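Long-range contact in thymidylate synthase (Enterobacteria phage T4, PDB 1TIS), which catalyses the reductive methylation of dUMP to dTMP, with 5,10-methylenetetrahydrofolate giving up the one-carbon unit and leaving as dihydrofolate: residues A[3-16]-A[26-38]. Residues are numbered along the deposited sequence; the frame is centred on the assembly and turned at random.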
loop_
_atom_site.group_PDB
_atom_site.type_symbol
_atom_site.label_atom_id
_atom_site.label_comp_id
_atom_site.label_asym_id
_atom_site.label_seq_id
_atom_site.Cartn_x
_atom_site.Cartn_y
_atom_site.Cartn_z
ATOM N N GLN A 3 9.314 12.771 14.585
ATOM C CA GLN A 3 8.257 12.892 13.604
ATOM C C GLN A 3 6.868 12.526 14.057
ATOM O O GLN A 3 5.927 12.886 13.357
ATOM C CB GLN A 3 8.618 12.071 12.332
ATOM C CG GLN A 3 8.749 10.541 12.324
ATOM C CD GLN A 3 9.805 9.965 13.263
ATOM O OE1 GLN A 3 9.679 10.038 14.497
ATOM N NE2 GLN A 3 10.899 9.410 12.762
ATOM N N TYR A 4 6.621 11.892 15.195
ATOM C CA TYR A 4 5.233 11.617 15.549
ATOM C C TYR A 4 4.525 12.893 16.007
ATOM O O TYR A 4 3.397 13.165 15.588
ATOM C CB TYR A 4 5.201 10.555 16.640
ATOM C CG TYR A 4 3.810 10.112 17.040
ATOM C CD1 TYR A 4 2.720 10.339 16.229
ATOM C CD2 TYR A 4 3.636 9.481 18.251
ATOM C CE1 TYR A 4 1.465 9.952 16.617
ATOM C CE2 TYR A 4 2.370 9.082 18.650
ATOM C CZ TYR A 4 1.291 9.324 17.825
ATOM O OH TYR A 4 0.021 8.946 18.177
ATOM N N GLN A 5 5.198 13.682 16.853
ATOM C CA GLN A 5 4.708 14.955 17.387
ATOM C C GLN A 5 4.244 15.918 16.308
ATOM O O GLN A 5 3.199 16.567 16.423
ATOM C CB GLN A 5 5.825 15.594 18.218
ATOM C CG GLN A 5 5.971 15.107 19.675
ATOM C CD GLN A 5 6.013 13.593 19.929
ATOM O OE1 GLN A 5 6.580 12.795 19.171
ATOM N NE2 GLN A 5 5.375 13.139 21.002
ATOM N N ASP A 6 5.061 15.956 15.247
ATOM C CA ASP A 6 4.767 16.729 14.058
ATOM C C ASP A 6 3.431 16.306 13.457
ATOM O O ASP A 6 2.486 17.101 13.499
ATOM C CB ASP A 6 5.818 16.543 12.968
ATOM C CG ASP A 6 7.262 16.904 13.303
ATOM O OD1 ASP A 6 7.505 17.904 13.981
ATOM O OD2 ASP A 6 8.154 16.183 12.849
ATOM N N LEU A 7 3.275 15.069 12.964
ATOM C CA LEU A 7 2.078 14.658 12.244
ATOM C C LEU A 7 0.800 15.122 12.888
ATOM O O LEU A 7 0.025 15.819 12.236
ATOM C CB LEU A 7 1.972 13.127 12.091
ATOM C CG LEU A 7 0.747 12.534 11.326
ATOM C CD1 LEU A 7 0.634 13.187 9.940
ATOM C CD2 LEU A 7 0.888 11.015 11.189
ATOM N N ILE A 8 0.690 14.901 14.192
ATOM C CA ILE A 8 -0.523 15.226 14.938
ATOM C C ILE A 8 -0.965 16.673 14.699
ATOM O O ILE A 8 -2.135 16.950 14.389
ATOM C CB ILE A 8 -0.285 14.991 16.451
ATOM C CG1 ILE A 8 0.380 13.643 16.687
ATOM C CG2 ILE A 8 -1.642 15.038 17.181
ATOM C CD1 ILE A 8 1.016 13.487 18.077
ATOM N N LYS A 9 0.027 17.573 14.740
ATOM C CA LYS A 9 -0.201 18.990 14.545
ATOM C C LYS A 9 -0.647 19.255 13.116
ATOM O O LYS A 9 -1.537 20.073 12.858
ATOM C CB LYS A 9 1.074 19.780 14.792
ATOM C CG LYS A 9 0.943 21.021 15.658
ATOM C CD LYS A 9 0.982 20.620 17.134
ATOM C CE LYS A 9 2.230 19.790 17.504
ATOM N NZ LYS A 9 2.376 19.724 18.941
ATOM N N ASP A 10 -0.046 18.535 12.173
ATOM C CA ASP A 10 -0.331 18.773 10.784
ATOM C C ASP A 10 -1.664 18.232 10.342
ATOM O O ASP A 10 -2.189 18.676 9.317
ATOM C CB ASP A 10 0.780 18.190 10.001
ATOM C CG ASP A 10 2.070 18.830 10.492
ATOM O OD1 ASP A 10 2.264 20.039 10.326
ATOM O OD2 ASP A 10 2.877 18.122 11.077
ATOM N N ILE A 11 -2.254 17.307 11.113
ATOM C CA ILE A 11 -3.626 16.861 10.880
ATOM C C ILE A 11 -4.490 18.069 11.232
ATOM O O ILE A 11 -5.406 18.336 10.470
ATOM C CB ILE A 11 -4.046 15.695 11.789
ATOM C CG1 ILE A 11 -3.190 14.507 11.519
ATOM C CG2 ILE A 11 -5.474 15.305 11.521
ATOM C CD1 ILE A 11 -3.101 13.640 12.775
ATOM N N PHE A 12 -4.252 18.864 12.298
ATOM C CA PHE A 12 -5.059 20.054 12.641
ATOM C C PHE A 12 -5.333 20.974 11.435
ATOM O O PHE A 12 -6.487 21.181 11.013
ATOM C CB PHE A 12 -4.383 20.947 13.694
ATOM C CG PHE A 12 -3.906 20.359 15.014
ATOM C CD1 PHE A 12 -4.162 19.051 15.382
ATOM C CD2 PHE A 12 -3.179 21.192 15.850
ATOM C CE1 PHE A 12 -3.680 18.590 16.589
ATOM C CE2 PHE A 12 -2.701 20.729 17.055
ATOM C CZ PHE A 12 -2.955 19.426 17.422
ATOM N N GLU A 13 -4.266 21.469 10.795
ATOM C CA GLU A 13 -4.439 22.333 9.643
ATOM C C GLU A 13 -5.034 21.630 8.413
ATOM O O GLU A 13 -5.377 22.336 7.461
ATOM C CB GLU A 13 -3.082 22.971 9.292
ATOM C CG GLU A 13 -1.989 22.131 8.589
ATOM C CD GLU A 13 -2.115 21.851 7.082
ATOM O OE1 GLU A 13 -2.787 22.597 6.366
ATOM O OE2 GLU A 13 -1.523 20.872 6.628
ATOM N N ASN A 14 -5.153 20.286 8.387
ATOM C CA ASN A 14 -5.722 19.491 7.291
ATOM C C ASN A 14 -6.916 20.012 6.512
ATOM O O ASN A 14 -7.120 19.622 5.365
ATOM C CB ASN A 14 -6.194 18.135 7.751
ATOM C CG ASN A 14 -7.585 18.213 8.375
ATOM O OD1 ASN A 14 -8.564 17.825 7.774
ATOM N ND2 ASN A 14 -7.874 18.893 9.460
ATOM N N GLY A 15 -7.791 20.722 7.233
ATOM C CA GLY A 15 -9.012 21.282 6.694
ATOM C C GLY A 15 -10.266 20.495 7.075
ATOM O O GLY A 15 -11.199 21.050 7.673
ATOM N N TYR A 16 -10.305 19.204 6.734
ATOM C CA TYR A 16 -11.478 18.370 6.917
ATOM C C TYR A 16 -11.842 17.764 8.274
ATOM O O TYR A 16 -11.492 16.668 8.734
ATOM C CB TYR A 16 -11.398 17.289 5.803
ATOM C CG TYR A 16 -12.115 17.822 4.549
ATOM C CD1 TYR A 16 -13.495 17.708 4.453
ATOM C CD2 TYR A 16 -11.417 18.469 3.535
ATOM C CE1 TYR A 16 -14.169 18.234 3.380
ATOM C CE2 TYR A 16 -12.092 18.997 2.446
ATOM C CZ TYR A 16 -13.464 18.871 2.384
ATOM O OH TYR A 16 -14.134 19.347 1.278
ATOM N N THR A 26 -14.662 14.172 13.127
ATOM C CA THR A 26 -13.274 13.753 13.215
ATOM C C THR A 26 -12.498 14.888 12.543
ATOM O O THR A 26 -13.089 15.636 11.748
ATOM C CB THR A 26 -13.092 12.432 12.420
ATOM O OG1 THR A 26 -14.151 11.556 12.755
ATOM C CG2 THR A 26 -11.850 11.673 12.789
ATOM N N ILE A 27 -11.224 15.116 12.857
ATOM C CA ILE A 27 -10.355 15.997 12.060
ATOM C C ILE A 27 -9.442 14.912 11.466
ATOM O O ILE A 27 -8.999 14.032 12.234
ATOM C CB ILE A 27 -9.623 16.988 13.009
ATOM C CG1 ILE A 27 -10.381 18.302 12.929
ATOM C CG2 ILE A 27 -8.143 17.197 12.654
ATOM C CD1 ILE A 27 -10.157 19.159 11.652
ATOM N N ALA A 28 -9.145 14.857 10.162
ATOM C CA ALA A 28 -8.436 13.718 9.615
ATOM C C ALA A 28 -7.716 14.118 8.365
ATOM O O ALA A 28 -8.148 15.082 7.761
ATOM C CB ALA A 28 -9.405 12.630 9.256
ATOM N N LEU A 29 -6.678 13.438 7.876
ATOM C CA LEU A 29 -5.925 13.852 6.703
ATOM C C LEU A 29 -5.657 12.521 6.018
ATOM O O LEU A 29 -5.243 11.541 6.651
ATOM C CB LEU A 29 -4.626 14.558 7.207
ATOM C CG LEU A 29 -3.445 15.147 6.380
ATOM C CD1 LEU A 29 -3.731 16.509 5.766
ATOM C CD2 LEU A 29 -2.304 15.375 7.347
ATOM N N PHE A 30 -5.914 12.448 4.716
ATOM C CA PHE A 30 -5.658 11.230 3.919
ATOM C C PHE A 30 -4.288 11.248 3.247
ATOM O O PHE A 30 -4.021 12.095 2.388
ATOM C CB PHE A 30 -6.757 11.081 2.829
ATOM C CG PHE A 30 -6.582 9.972 1.796
ATOM C CD1 PHE A 30 -6.705 8.641 2.169
ATOM C CD2 PHE A 30 -6.309 10.317 0.470
ATOM C CE1 PHE A 30 -6.549 7.663 1.212
ATOM C CE2 PHE A 30 -6.156 9.330 -0.481
ATOM C CZ PHE A 30 -6.278 8.006 -0.100
ATOM N N GLY A 31 -3.387 10.370 3.604
ATOM C CA GLY A 31 -2.144 10.322 2.887
ATOM C C GLY A 31 -1.016 10.655 3.790
ATOM O O GLY A 31 -0.464 11.714 3.632
ATOM N N SER A 32 -0.584 9.846 4.738
ATOM C CA SER A 32 0.562 10.186 5.584
ATOM C C SER A 32 1.689 9.172 5.349
ATOM O O SER A 32 1.472 8.161 4.698
ATOM C CB SER A 32 0.080 10.174 7.025
ATOM O OG SER A 32 -1.253 10.682 7.014
ATOM N N LYS A 33 2.914 9.357 5.816
ATOM C CA LYS A 33 4.016 8.408 5.725
ATOM C C LYS A 33 5.026 8.897 6.770
ATOM O O LYS A 33 5.101 10.099 7.046
ATOM C CB LYS A 33 4.590 8.434 4.321
ATOM C CG LYS A 33 5.967 7.815 4.144
ATOM C CD LYS A 33 6.218 7.426 2.682
ATOM C CE LYS A 33 5.336 6.209 2.416
ATOM N NZ LYS A 33 5.324 5.780 1.037
ATOM N N LEU A 34 5.754 8.054 7.469
ATOM C CA LEU A 34 6.755 8.512 8.430
ATOM C C LEU A 34 7.947 7.568 8.245
ATOM O O LEU A 34 7.738 6.566 7.553
ATOM C CB LEU A 34 6.232 8.374 9.847
ATOM C CG LEU A 34 4.900 8.979 10.268
ATOM C CD1 LEU A 34 4.660 8.565 11.699
ATOM C CD2 LEU A 34 4.888 10.497 10.185
ATOM N N ARG A 35 9.177 7.740 8.756
ATOM C CA ARG A 35 10.213 6.718 8.616
ATOM C C ARG A 35 10.955 6.633 9.932
ATOM O O ARG A 35 11.246 7.678 10.511
ATOM C CB ARG A 35 11.193 7.049 7.471
ATOM C CG ARG A 35 11.643 8.488 7.340
ATOM C CD ARG A 35 10.736 9.520 6.617
ATOM N NE ARG A 35 11.251 10.863 6.905
ATOM C CZ ARG A 35 10.458 11.919 7.173
ATOM N NH1 ARG A 35 9.119 11.850 7.081
ATOM N NH2 ARG A 35 11.009 13.095 7.516
ATOM N N TRP A 36 11.272 5.457 10.469
ATOM C CA TRP A 36 11.928 5.292 11.769
ATOM C C TRP A 36 13.228 4.545 11.626
ATOM O O TRP A 36 13.256 3.551 10.907
ATOM C CB TRP A 36 11.132 4.448 12.792
ATOM C CG TRP A 36 9.833 5.047 13.271
ATOM C CD1 TRP A 36 9.795 5.905 14.326
ATOM C CD2 TRP A 36 8.632 4.853 12.664
ATOM N NE1 TRP A 36 8.551 6.281 14.383
ATOM C CE2 TRP A 36 7.819 5.684 13.414
ATOM C CE3 TRP A 36 8.119 4.130 11.609
ATOM C CZ2 TRP A 36 6.468 5.793 13.097
ATOM C CZ3 TRP A 36 6.781 4.248 11.302
ATOM C CH2 TRP A 36 5.958 5.073 12.038
ATOM N N ASP A 37 14.294 4.950 12.305
ATOM C CA ASP A 37 15.539 4.197 12.253
ATOM C C ASP A 37 15.549 3.367 13.509
ATOM O O ASP A 37 15.725 3.929 14.588
ATOM C CB ASP A 37 16.789 5.086 12.274
ATOM C CG ASP A 37 17.289 5.460 10.892
ATOM O OD1 ASP A 37 17.902 4.588 10.252
ATOM O OD2 ASP A 37 17.072 6.608 10.480
ATOM N N LEU A 38 15.387 2.056 13.434
ATOM C CA LEU A 38 15.429 1.272 14.655
ATOM C C LEU A 38 16.839 1.188 15.237
ATOM O O LEU A 38 17.023 0.802 16.404
ATOM C CB LEU A 38 14.899 -0.122 14.389
ATOM C CG LEU A 38 13.395 -0.220 14.179
ATOM C CD1 LEU A 38 12.963 0.244 12.805
ATOM C CD2 LEU A 38 13.022 -1.662 14.292
#
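Gln3, near the start of helix 3-12, reaches across to the backbone of strand 33-37, where its NE2 donates a hydrogen bond to Arg35 O at 2.9 Å. The bond is bent: the N-H...O angle is 131°, and the oxygen lies 29° out of the amide plane. With CG lodged between the backbone N and the carbonyl carbon (chi1 65°) and the side chain bent at chi2, the amide arrives obliquely beside the Trp36 indole, while CG itself rests on Leu34 CB. One turn further on, Leu7 CD2 meets Leu34 CD2 at 4.2 Å, the two side chains crossing at about a right angle.

The N-terminal helix packs on two strands of the mixed sheet of the thymidylate synthase fold; it runs nearly antiparallel to strand 33-37, their axes 9.7 Å apart at closest approach, and lies across strand 26-30. Both strands pair with strand 205-219, whose His217, Ile218 and Tyr219 probably contribute to the dUMP site shared between the subunits; Ala28 touches His217.

Beyond the break between the strands, Leu29 packs beside the last part of the helix: CD2 lies 3.8 Å from Asp10 O and also near Ile11. Ile27 CG2 meets Ile11 CG2 at 3.5 Å, the two side chains running past each other in opposite directions; Ile11 also touches Ile218 of strand 205-219. After the positive-phi turn at Gly15, Tyr16 O accepts a hydrogen bond from Ala28 N at 3.3 Å, tying the chain that leaves the helix to strand 26-30.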